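Local coordinates for protein lymphotactin (PDB 2NYZ) that acts as a C-class chemokine, probably drawing lymphocytes, but not monocytes or neutrophils, along a chemical gradient, at residues R9-L14 / L34-F39; S13-R18 / V47-Q52; L19-I24 / R57-S62; R23-T28 / I38-R43. All coordinates share one frame; numbering follows the deposited sequence.

In the fold
The four contacts divide the small chemokine fold between them. Contact 1 and contact 2, with centres about 8 Å apart, start from overlapping stretches, 9-14 and 13-18, which share Ser13 and Leu14, and lead to the successive, neighbouring strands 37-41 and 46-49. Contacts 3 and 4, about 9 Å apart between centres, share Arg23 and Ile24: one leads to helix 54-64, the other pairs strand 24-28 with strand 37-41. Contacts 1 and 3, whose segments alternate along the chain, lie on opposite sides of its centre, about 16 Å apart. Phe39, part of contacts 1 and 4, packs on Leu19, Ile24 and Val59 and so joins the three-stranded antiparallel sheet to the helix; the Cys11-Cys48 disulfide ties on the N-terminal segment.

Contact 1 (R9-L14 / L34-F39); sequences RTCVSL and LRAVIF
With chi1 at -72°, Cys11 SG swings away from its own carbonyl carbon and comes to lie alongside the first branch of Ile38, 3.8 Å from Ile38 CG1. Ile38 meets it through that same branch, CG1 and then CD1, so the sulfur rests against the flank of the isoleucine. Leu34 takes another course: CG is anti to the backbone N (chi1 176°), and this carries CD2 up to two successive peptide oxygens, 3.3 Å from Cys11 O and 3.4 Å from Val12 O. A methyl group therefore meets the backbone at Cys11 and Val12. Further along, Leu14 CD2 comes to the methyl of Ala36, 3.4 Å from Ala36 CB, while Leu14 CD1 looks across to Leu34 CD1 at 4.4 Å. The contact is thus made by apolar side chains, with no hydrogen bond across it. Cys11 SG is also bonded to Cys48, which ties the N-terminal segment of this chemokine to its sheet. Strand 9-10 pairs with a strand of the chain of another protein, whereas strand 37-41 runs between 24-28 and 46-49, with Val37 and Phe39 turned to Val56 of helix 54-64.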
# COMPACT_ATOMS: atom_id res chain seq x y z
N ARG D 9 20.32 -26.49 -19.41
CA ARG D 9 19.22 -25.59 -19.09
C ARG D 9 18.38 -26.24 -18.00
O ARG D 9 18.03 -27.41 -18.09
CB ARG D 9 18.36 -25.36 -20.34
CG ARG D 9 19.04 -24.53 -21.42
CD ARG D 9 18.44 -24.82 -22.79
NE ARG D 9 18.30 -23.61 -23.60
CZ ARG D 9 17.53 -22.57 -23.27
NH1 ARG D 9 16.84 -22.60 -22.14
NH2 ARG D 9 17.45 -21.52 -24.07
N THR D 10 18.06 -25.48 -16.96
CA THR D 10 17.26 -26.01 -15.86
C THR D 10 16.03 -25.15 -15.66
O THR D 10 16.02 -23.97 -16.01
CB THR D 10 18.04 -25.97 -14.54
OG1 THR D 10 18.00 -24.64 -14.01
CG2 THR D 10 19.48 -26.38 -14.77
N CYS D 11 14.98 -25.75 -15.10
CA CYS D 11 13.75 -25.02 -14.84
C CYS D 11 13.90 -24.39 -13.47
O CYS D 11 14.33 -25.03 -12.52
CB CYS D 11 12.54 -25.95 -14.83
SG CYS D 11 12.00 -26.61 -16.45
N VAL D 12 13.54 -23.12 -13.37
CA VAL D 12 13.64 -22.43 -12.10
C VAL D 12 12.26 -22.34 -11.48
O VAL D 12 12.11 -22.43 -10.27
CB VAL D 12 14.21 -21.03 -12.31
CG1 VAL D 12 14.25 -20.28 -11.00
CG2 VAL D 12 15.59 -21.14 -12.93
N SER D 13 11.25 -22.17 -12.33
CA SER D 13 9.87 -22.08 -11.87
C SER D 13 8.97 -23.02 -12.67
O SER D 13 9.19 -23.24 -13.87
CB SER D 13 9.36 -20.64 -12.00
OG SER D 13 9.95 -19.78 -11.04
N LEU D 14 7.96 -23.56 -12.02
CA LEU D 14 7.03 -24.46 -12.68
C LEU D 14 5.75 -23.70 -12.98
O LEU D 14 5.31 -22.89 -12.16
CB LEU D 14 6.76 -25.68 -11.80
CG LEU D 14 7.98 -26.54 -11.43
CD1 LEU D 14 7.54 -27.74 -10.60
CD2 LEU D 14 8.68 -27.02 -12.69
N LEU D 34 15.54 -29.42 -9.17
CA LEU D 34 14.11 -29.20 -9.34
C LEU D 34 13.71 -29.99 -10.58
O LEU D 34 13.65 -29.44 -11.68
CB LEU D 34 13.82 -27.71 -9.56
CG LEU D 34 12.37 -27.33 -9.83
CD1 LEU D 34 11.50 -27.71 -8.65
CD2 LEU D 34 12.28 -25.84 -10.10
N ARG D 35 13.46 -31.28 -10.38
CA ARG D 35 13.07 -32.14 -11.49
C ARG D 35 11.74 -31.64 -12.03
O ARG D 35 10.89 -31.16 -11.26
CB ARG D 35 12.93 -33.59 -11.03
CG ARG D 35 12.82 -34.58 -12.17
CD ARG D 35 12.51 -35.98 -11.69
NE ARG D 35 11.13 -36.11 -11.23
CZ ARG D 35 10.29 -37.05 -11.64
NH1 ARG D 35 10.69 -37.95 -12.53
NH2 ARG D 35 9.05 -37.08 -11.17
N ALA D 36 11.55 -31.76 -13.34
CA ALA D 36 10.30 -31.30 -13.93
C ALA D 36 10.06 -31.83 -15.32
O ALA D 36 10.97 -32.31 -15.99
CB ALA D 36 10.27 -29.79 -13.96
N VAL D 37 8.81 -31.73 -15.73
CA VAL D 37 8.37 -32.15 -17.04
C VAL D 37 8.37 -30.89 -17.88
O VAL D 37 7.70 -29.91 -17.55
CB VAL D 37 6.94 -32.70 -17.00
CG1 VAL D 37 6.46 -33.00 -18.41
CG2 VAL D 37 6.88 -33.94 -16.13
N ILE D 38 9.11 -30.90 -18.98
CA ILE D 38 9.14 -29.74 -19.84
C ILE D 38 8.31 -29.99 -21.08
O ILE D 38 8.73 -30.70 -21.99
CB ILE D 38 10.58 -29.38 -20.29
CG1 ILE D 38 11.50 -29.28 -19.07
CG2 ILE D 38 10.57 -28.05 -21.02
CD1 ILE D 38 12.98 -29.11 -19.44
N PHE D 39 7.11 -29.41 -21.12
CA PHE D 39 6.26 -29.58 -22.28
C PHE D 39 6.72 -28.61 -23.38
O PHE D 39 7.20 -27.52 -23.10
CB PHE D 39 4.80 -29.28 -21.92
CG PHE D 39 4.19 -30.27 -20.98
CD1 PHE D 39 4.02 -31.59 -21.35
CD2 PHE D 39 3.78 -29.87 -19.71
CE1 PHE D 39 3.43 -32.51 -20.48
CE2 PHE D 39 3.19 -30.77 -18.84
CZ PHE D 39 3.02 -32.10 -19.22

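Contact 2 (S13-R18 / V47-Q52)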
# COMPACT_ATOMS: atom_id res chain seq x y z
N SER D 13 11.25 -22.17 -12.33
CA SER D 13 9.87 -22.08 -11.87
C SER D 13 8.97 -23.02 -12.67
O SER D 13 9.19 -23.24 -13.87
CB SER D 13 9.36 -20.64 -12.00
OG SER D 13 9.95 -19.78 -11.04
N LEU D 14 7.96 -23.56 -12.02
CA LEU D 14 7.03 -24.46 -12.68
C LEU D 14 5.75 -23.70 -12.98
O LEU D 14 5.31 -22.89 -12.16
CB LEU D 14 6.76 -25.68 -11.80
CG LEU D 14 7.98 -26.54 -11.43
CD1 LEU D 14 7.54 -27.74 -10.60
CD2 LEU D 14 8.68 -27.02 -12.69
N THR D 15 5.17 -23.95 -14.15
CA THR D 15 3.96 -23.24 -14.51
C THR D 15 2.90 -23.47 -13.47
O THR D 15 2.92 -24.47 -12.77
CB THR D 15 3.39 -23.71 -15.84
OG1 THR D 15 2.30 -22.86 -16.20
CG2 THR D 15 2.89 -25.14 -15.71
N THR D 16 1.97 -22.54 -13.38
CA THR D 16 0.91 -22.66 -12.40
C THR D 16 -0.45 -22.84 -13.08
O THR D 16 -1.49 -22.88 -12.41
CB THR D 16 0.89 -21.43 -11.48
OG1 THR D 16 -0.17 -21.58 -10.53
CG2 THR D 16 0.68 -20.16 -12.29
N GLN D 17 -0.42 -22.95 -14.40
CA GLN D 17 -1.62 -23.15 -15.20
C GLN D 17 -1.51 -24.47 -15.95
O GLN D 17 -0.45 -24.79 -16.49
CB GLN D 17 -1.80 -22.04 -16.23
CG GLN D 17 -2.50 -20.82 -15.70
CD GLN D 17 -1.62 -19.61 -15.77
OE1 GLN D 17 -1.13 -19.24 -16.85
NE2 GLN D 17 -1.40 -18.97 -14.63
N ARG D 18 -2.59 -25.22 -16.00
CA ARG D 18 -2.56 -26.48 -16.71
C ARG D 18 -2.44 -26.17 -18.19
O ARG D 18 -2.86 -25.10 -18.63
CB ARG D 18 -3.82 -27.29 -16.44
CG ARG D 18 -4.01 -27.69 -14.98
CD ARG D 18 -5.22 -28.59 -14.86
NE ARG D 18 -5.71 -28.68 -13.49
CZ ARG D 18 -6.92 -29.13 -13.17
NH1 ARG D 18 -7.75 -29.54 -14.13
NH2 ARG D 18 -7.30 -29.18 -11.90
N VAL D 47 7.19 -25.08 -21.54
CA VAL D 47 6.72 -24.83 -20.19
C VAL D 47 7.09 -26.00 -19.28
O VAL D 47 6.96 -27.16 -19.66
CB VAL D 47 5.19 -24.59 -20.14
CG1 VAL D 47 4.69 -24.09 -21.49
CG2 VAL D 47 4.46 -25.85 -19.70
N CYS D 48 7.55 -25.66 -18.09
CA CYS D 48 7.93 -26.64 -17.10
C CYS D 48 6.70 -26.91 -16.27
O CYS D 48 5.89 -26.02 -16.03
CB CYS D 48 9.02 -26.08 -16.19
SG CYS D 48 10.49 -25.38 -17.02
N ALA D 49 6.56 -28.15 -15.81
CA ALA D 49 5.41 -28.54 -15.00
C ALA D 49 5.84 -29.52 -13.93
O ALA D 49 6.89 -30.17 -14.04
CB ALA D 49 4.34 -29.15 -15.88
N ASP D 50 5.03 -29.63 -12.89
CA ASP D 50 5.28 -30.55 -11.80
C ASP D 50 5.03 -31.98 -12.30
O ASP D 50 3.95 -32.29 -12.79
CB ASP D 50 4.34 -30.24 -10.64
CG ASP D 50 4.55 -31.14 -9.45
OD1 ASP D 50 3.70 -31.12 -8.53
OD2 ASP D 50 5.56 -31.87 -9.43
N PRO D 51 6.04 -32.87 -12.20
CA PRO D 51 5.86 -34.25 -12.67
C PRO D 51 4.95 -35.02 -11.72
O PRO D 51 4.51 -36.13 -12.02
CB PRO D 51 7.28 -34.82 -12.66
CG PRO D 51 8.16 -33.59 -12.72
CD PRO D 51 7.44 -32.63 -11.83
N GLN D 52 4.67 -34.41 -10.57
CA GLN D 52 3.81 -34.98 -9.54
C GLN D 52 2.37 -34.51 -9.69
O GLN D 52 1.46 -35.08 -9.10
CB GLN D 52 4.31 -34.59 -8.16
CG GLN D 52 5.67 -35.15 -7.79
CD GLN D 52 5.65 -36.65 -7.65
OE1 GLN D 52 5.43 -37.38 -8.62
NE2 GLN D 52 5.88 -37.13 -6.43
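Thr15 N gives its hydrogen to Cys48 O across 2.9 Å, a nearly straight bond (166° at the hydrogen) that reaches the oxygen from above the carbonyl plane. It secures the chemokine N-loop, the irregular stretch after the cysteine, to strand 46-49, the third strand of the sheet. Thr15 also forms an ST turn: its OG1, anti to the backbone N, accepts from Gln17 N, which fixes the local turn at Thr15-Gln17. Its methyl CG2 lies against Cys48 O, with Val47 CG2 and Ala49 CB each 4.3 Å off. Leu14 lies along the end of the strand. Its CD2 branch sits 3.6 Å from Cys48 CB and beside Ala49 O, and CD1 reaches on to the backbone of Asp50, 3.8 Å from Asp50 CA. A glycine here would probably open a gap beside Cys48 CB and the Asp50 backbone and leave the Ala36 methyl without the Leu14 methyl against it. Cys48 SG is taken up in the disulfide to Cys11, and Trp55 of helix 54-64 touches Thr15 and Ala49. Beyond the strand the chain turns through an Asx turn, in which Gln52 N meets Asp50 OD2 at 2.9 Å from well above the carboxylate plane.

Contact 3 (L19-I24 / R57-S62)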
# COMPACT_ATOMS: atom_id res chain seq x y z
N LEU D 19 -1.87 -27.10 -18.94
CA LEU D 19 -1.69 -26.94 -20.37
C LEU D 19 -2.48 -28.03 -21.10
O LEU D 19 -2.34 -29.21 -20.79
CB LEU D 19 -0.20 -27.04 -20.70
CG LEU D 19 0.35 -26.43 -21.98
CD1 LEU D 19 -0.12 -24.98 -22.16
CD2 LEU D 19 1.86 -26.51 -21.91
N PRO D 20 -3.34 -27.65 -22.06
CA PRO D 20 -4.12 -28.65 -22.79
C PRO D 20 -3.25 -29.61 -23.59
O PRO D 20 -2.34 -29.18 -24.30
CB PRO D 20 -5.01 -27.81 -23.70
CG PRO D 20 -5.08 -26.49 -23.00
CD PRO D 20 -3.68 -26.29 -22.51
N VAL D 21 -3.53 -30.90 -23.47
CA VAL D 21 -2.77 -31.89 -24.22
C VAL D 21 -2.88 -31.50 -25.69
O VAL D 21 -1.97 -31.75 -26.49
CB VAL D 21 -3.35 -33.32 -23.98
CG1 VAL D 21 -4.84 -33.34 -24.30
CG2 VAL D 21 -2.61 -34.34 -24.82
N SER D 22 -3.99 -30.86 -26.02
CA SER D 22 -4.27 -30.40 -27.37
C SER D 22 -3.38 -29.22 -27.77
O SER D 22 -3.69 -28.51 -28.73
CB SER D 22 -5.73 -29.99 -27.49
OG SER D 22 -6.01 -28.92 -26.60
N ARG D 23 -2.30 -29.00 -27.04
CA ARG D 23 -1.40 -27.90 -27.33
C ARG D 23 0.04 -28.36 -27.24
O ARG D 23 0.95 -27.67 -27.69
CB ARG D 23 -1.62 -26.74 -26.35
CG ARG D 23 -2.85 -25.89 -26.64
CD ARG D 23 -2.70 -25.15 -27.96
NE ARG D 23 -3.83 -24.27 -28.22
CZ ARG D 23 -5.03 -24.69 -28.62
NH1 ARG D 23 -5.26 -25.98 -28.81
NH2 ARG D 23 -6.00 -23.81 -28.82
N ILE D 24 0.25 -29.53 -26.63
CA ILE D 24 1.59 -30.06 -26.48
C ILE D 24 2.02 -30.79 -27.74
O ILE D 24 1.19 -31.27 -28.51
CB ILE D 24 1.67 -31.05 -25.32
CG1 ILE D 24 0.76 -30.61 -24.17
CG2 ILE D 24 3.10 -31.17 -24.86
CD1 ILE D 24 1.19 -29.37 -23.49
N ARG D 57 0.67 -35.65 -15.15
CA ARG D 57 0.72 -37.10 -15.27
C ARG D 57 -0.27 -37.56 -16.34
O ARG D 57 0.05 -38.39 -17.19
CB ARG D 57 0.38 -37.74 -13.93
CG ARG D 57 0.53 -39.24 -13.91
CD ARG D 57 0.06 -39.82 -12.59
NE ARG D 57 0.56 -39.02 -11.47
CZ ARG D 57 0.98 -39.55 -10.33
NH1 ARG D 57 0.97 -40.86 -10.15
NH2 ARG D 57 1.41 -38.75 -9.36
N ASP D 58 -1.48 -37.01 -16.27
CA ASP D 58 -2.55 -37.32 -17.21
C ASP D 58 -2.12 -37.08 -18.66
O ASP D 58 -2.40 -37.88 -19.55
CB ASP D 58 -3.79 -36.47 -16.90
CG ASP D 58 -4.53 -36.94 -15.65
OD1 ASP D 58 -3.88 -37.53 -14.76
OD2 ASP D 58 -5.75 -36.70 -15.55
N VAL D 59 -1.43 -35.95 -18.87
CA VAL D 59 -0.94 -35.56 -20.20
C VAL D 59 0.22 -36.43 -20.64
O VAL D 59 0.27 -36.88 -21.79
CB VAL D 59 -0.49 -34.09 -20.19
CG1 VAL D 59 0.08 -33.71 -21.55
CG2 VAL D 59 -1.66 -33.20 -19.83
N VAL D 60 1.17 -36.65 -19.74
CA VAL D 60 2.33 -37.47 -20.03
C VAL D 60 1.85 -38.84 -20.50
O VAL D 60 2.42 -39.43 -21.42
CB VAL D 60 3.21 -37.63 -18.77
CG1 VAL D 60 4.33 -38.61 -19.03
CG2 VAL D 60 3.78 -36.28 -18.38
N ARG D 61 0.80 -39.34 -19.86
CA ARG D 61 0.23 -40.63 -20.21
C ARG D 61 -0.50 -40.54 -21.55
O ARG D 61 -0.28 -41.35 -22.45
CB ARG D 61 -0.74 -41.09 -19.12
CG ARG D 61 -1.26 -42.50 -19.29
CD ARG D 61 -2.25 -42.88 -18.20
NE ARG D 61 -1.70 -42.72 -16.86
CZ ARG D 61 -1.98 -41.70 -16.05
NH1 ARG D 61 -2.81 -40.75 -16.45
NH2 ARG D 61 -1.43 -41.64 -14.84
N SER D 62 -1.38 -39.55 -21.66
CA SER D 62 -2.16 -39.33 -22.87
C SER D 62 -1.27 -39.18 -24.10
O SER D 62 -1.65 -39.54 -25.21
CB SER D 62 -3.02 -38.07 -22.72
OG SER D 62 -3.80 -37.83 -23.88
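Val21 sits in a short 3-10 turn that brings its CA within 5.7 Å of Val59 CA, the nearest approach of the backbones of 19-24 and helix 57-62. Ile24 N closes the turn on Val21 O at 3.1 Å, and this puts Val21 and Ile24 on the same side, facing the helix. Val59 fills the angle between them. Its CG1, anti to the backbone N (chi1 177°), lies 4.2 Å from Val21 CB and 4.1 Å from Ile24 CG1, so one methyl serves both partners; Ile24 and Val59 cross obliquely. The second methyl, CG2, points back along the incoming chain, with Leu19 O 4.2 Å away. One turn further on, Ser62 uses its side chain differently: OG stands 3.8 Å from Val21 CG2, a meeting of hydroxyl with methyl at the more exposed side of the contact. No hydrogen bond crosses between the segments; the contact rests on van der Waals touches of Leu19, Val21 and Ile24 with Val59 and Ser62. On the far side of the turn, Arg23 NH1 donates to Ser22 O at 3.0 Å with that oxygen in the guanidinium plane, and Arg23 NH2 forms a salt bridge to an acidic side chain of the chain of another protein. The turn precedes strand 24-28, as is usual in the chemokine fold, and the helix lies across the sheet: Val59 and Leu19 both reach Phe39 of strand 37-41, Leu19 also touches Trp55, and Ile24 meets Met63 near the helix end.

Contact 4 (R23-T28 / I38-R43); sequences RIKTYT and IFITKR
Ile24 lies slantwise across the root of Phe39 in the antiparallel hairpin of strands 24-28 and 37-41, the first two strands of the chemokine sheet. Its CG2 comes 3.7 Å from Phe39 CD1, and its CD1 lies 3.9 Å from Phe39 CB and close to CG. Farther along the strand Tyr27 brings CB to the same Phe39 CD1, at 3.9 Å, while its hydroxyl goes off to Asp64. Replacing Ile24 by an alanine is likely to open a gap beside Phe39 CB and CD1, where its CG2 and CD1 now pack. The opposite face carries Thr26, Thr28, Ile38 and Ile40. There Thr26 OG1, held between its backbone N and carbonyl carbon (chi1 53°), passes at an angle over Ile40, next to CB and CD1, and Thr28 OG1 meets Ile38 CB in a similar way.

Two residues, Lys25 and Thr26, stand opposite the single Ile40, the classic beta bulge: Lys25 N donates to Ile40 O at 2.9 Å and Ile40 N to Thr26 O at 3.2 Å. The extra residue shifts the register by one, so that Ile24 comes opposite Thr41. Where the strands part, each lysine reaches a backbone carbonyl of the opposite segment. Lys42 N takes Arg23 O at 2.7 Å, and its chain, extended until a last bend at chi4, brings NZ to Ile24 O at 2.8 Å. Lys25, bent at chi3, answers from its own side: NZ reaches Lys42 O at 3.0 Å, approaching from above the carbonyl plane, 66° out of it.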
# COMPACT_ATOMS: atom_id res chain seq x y z
N ARG D 23 -2.30 -29.00 -27.04
CA ARG D 23 -1.40 -27.90 -27.33
C ARG D 23 0.04 -28.36 -27.24
O ARG D 23 0.95 -27.67 -27.69
CB ARG D 23 -1.62 -26.74 -26.35
CG ARG D 23 -2.85 -25.89 -26.64
CD ARG D 23 -2.70 -25.15 -27.96
NE ARG D 23 -3.83 -24.27 -28.22
CZ ARG D 23 -5.03 -24.69 -28.62
NH1 ARG D 23 -5.26 -25.98 -28.81
NH2 ARG D 23 -6.00 -23.81 -28.82
N ILE D 24 0.25 -29.53 -26.63
CA ILE D 24 1.59 -30.06 -26.48
C ILE D 24 2.02 -30.79 -27.74
O ILE D 24 1.19 -31.27 -28.51
CB ILE D 24 1.67 -31.05 -25.32
CG1 ILE D 24 0.76 -30.61 -24.17
CG2 ILE D 24 3.10 -31.17 -24.86
CD1 ILE D 24 1.19 -29.37 -23.49
N LYS D 25 3.33 -30.86 -27.96
CA LYS D 25 3.88 -31.53 -29.12
C LYS D 25 4.73 -32.68 -28.62
O LYS D 25 4.58 -33.82 -29.06
CB LYS D 25 4.73 -30.55 -29.95
CG LYS D 25 5.43 -31.15 -31.17
CD LYS D 25 5.74 -30.09 -32.23
CE LYS D 25 6.63 -28.97 -31.69
NZ LYS D 25 6.68 -27.81 -32.63
N THR D 26 5.61 -32.38 -27.67
CA THR D 26 6.49 -33.40 -27.11
C THR D 26 6.74 -33.07 -25.65
O THR D 26 6.08 -32.20 -25.09
CB THR D 26 7.85 -33.43 -27.84
OG1 THR D 26 8.42 -32.12 -27.87
CG2 THR D 26 7.68 -33.93 -29.27
N TYR D 27 7.69 -33.76 -25.05
CA TYR D 27 8.02 -33.51 -23.66
C TYR D 27 9.27 -34.29 -23.26
O TYR D 27 9.70 -35.20 -23.97
CB TYR D 27 6.83 -33.87 -22.75
CG TYR D 27 6.68 -35.33 -22.38
CD1 TYR D 27 7.33 -35.86 -21.27
CD2 TYR D 27 5.89 -36.18 -23.15
CE1 TYR D 27 7.20 -37.20 -20.92
CE2 TYR D 27 5.74 -37.53 -22.81
CZ TYR D 27 6.40 -38.03 -21.69
OH TYR D 27 6.27 -39.36 -21.35
N THR D 28 9.85 -33.90 -22.13
CA THR D 28 11.05 -34.53 -21.59
C THR D 28 10.94 -34.44 -20.08
O THR D 28 10.01 -33.83 -19.56
CB THR D 28 12.32 -33.79 -22.04
OG1 THR D 28 12.33 -32.47 -21.50
CG2 THR D 28 12.36 -33.68 -23.56
N ILE D 38 9.11 -30.90 -18.98
CA ILE D 38 9.14 -29.74 -19.84
C ILE D 38 8.31 -29.99 -21.08
O ILE D 38 8.73 -30.70 -21.99
CB ILE D 38 10.58 -29.38 -20.29
CG1 ILE D 38 11.50 -29.28 -19.07
CG2 ILE D 38 10.57 -28.05 -21.02
CD1 ILE D 38 12.98 -29.11 -19.44
N PHE D 39 7.11 -29.41 -21.12
CA PHE D 39 6.26 -29.58 -22.28
C PHE D 39 6.72 -28.61 -23.38
O PHE D 39 7.20 -27.52 -23.10
CB PHE D 39 4.80 -29.28 -21.92
CG PHE D 39 4.19 -30.27 -20.98
CD1 PHE D 39 4.02 -31.59 -21.35
CD2 PHE D 39 3.78 -29.87 -19.71
CE1 PHE D 39 3.43 -32.51 -20.48
CE2 PHE D 39 3.19 -30.77 -18.84
CZ PHE D 39 3.02 -32.10 -19.22
N ILE D 40 6.58 -29.03 -24.63
CA ILE D 40 6.95 -28.17 -25.75
C ILE D 40 5.68 -27.97 -26.56
O ILE D 40 5.28 -28.86 -27.30
CB ILE D 40 8.01 -28.84 -26.63
CG1 ILE D 40 9.27 -29.11 -25.80
CG2 ILE D 40 8.32 -27.95 -27.81
CD1 ILE D 40 10.39 -29.80 -26.57
N THR D 41 5.05 -26.80 -26.43
CA THR D 41 3.82 -26.52 -27.15
C THR D 41 4.03 -26.70 -28.65
O THR D 41 5.16 -26.67 -29.14
CB THR D 41 3.32 -25.09 -26.90
OG1 THR D 41 4.09 -24.16 -27.67
CG2 THR D 41 3.43 -24.75 -25.42
N LYS D 42 2.93 -26.88 -29.37
CA LYS D 42 2.99 -27.10 -30.80
C LYS D 42 3.69 -26.01 -31.59
O LYS D 42 4.10 -26.26 -32.73
CB LYS D 42 1.59 -27.35 -31.35
CG LYS D 42 1.00 -28.70 -30.94
CD LYS D 42 -0.39 -28.93 -31.52
CE LYS D 42 -0.94 -30.30 -31.13
NZ LYS D 42 -1.20 -30.44 -29.67
N ARG D 43 3.86 -24.82 -31.01
CA ARG D 43 4.55 -23.77 -31.75
C ARG D 43 5.96 -23.48 -31.23
O ARG D 43 6.61 -22.53 -31.67
CB ARG D 43 3.74 -22.47 -31.80
CG ARG D 43 4.13 -21.59 -33.01
CD ARG D 43 3.51 -20.20 -33.03
NE ARG D 43 2.06 -20.19 -33.23
CZ ARG D 43 1.16 -20.44 -32.28
NH1 ARG D 43 1.55 -20.71 -31.05
NH2 ARG D 43 -0.14 -20.40 -32.57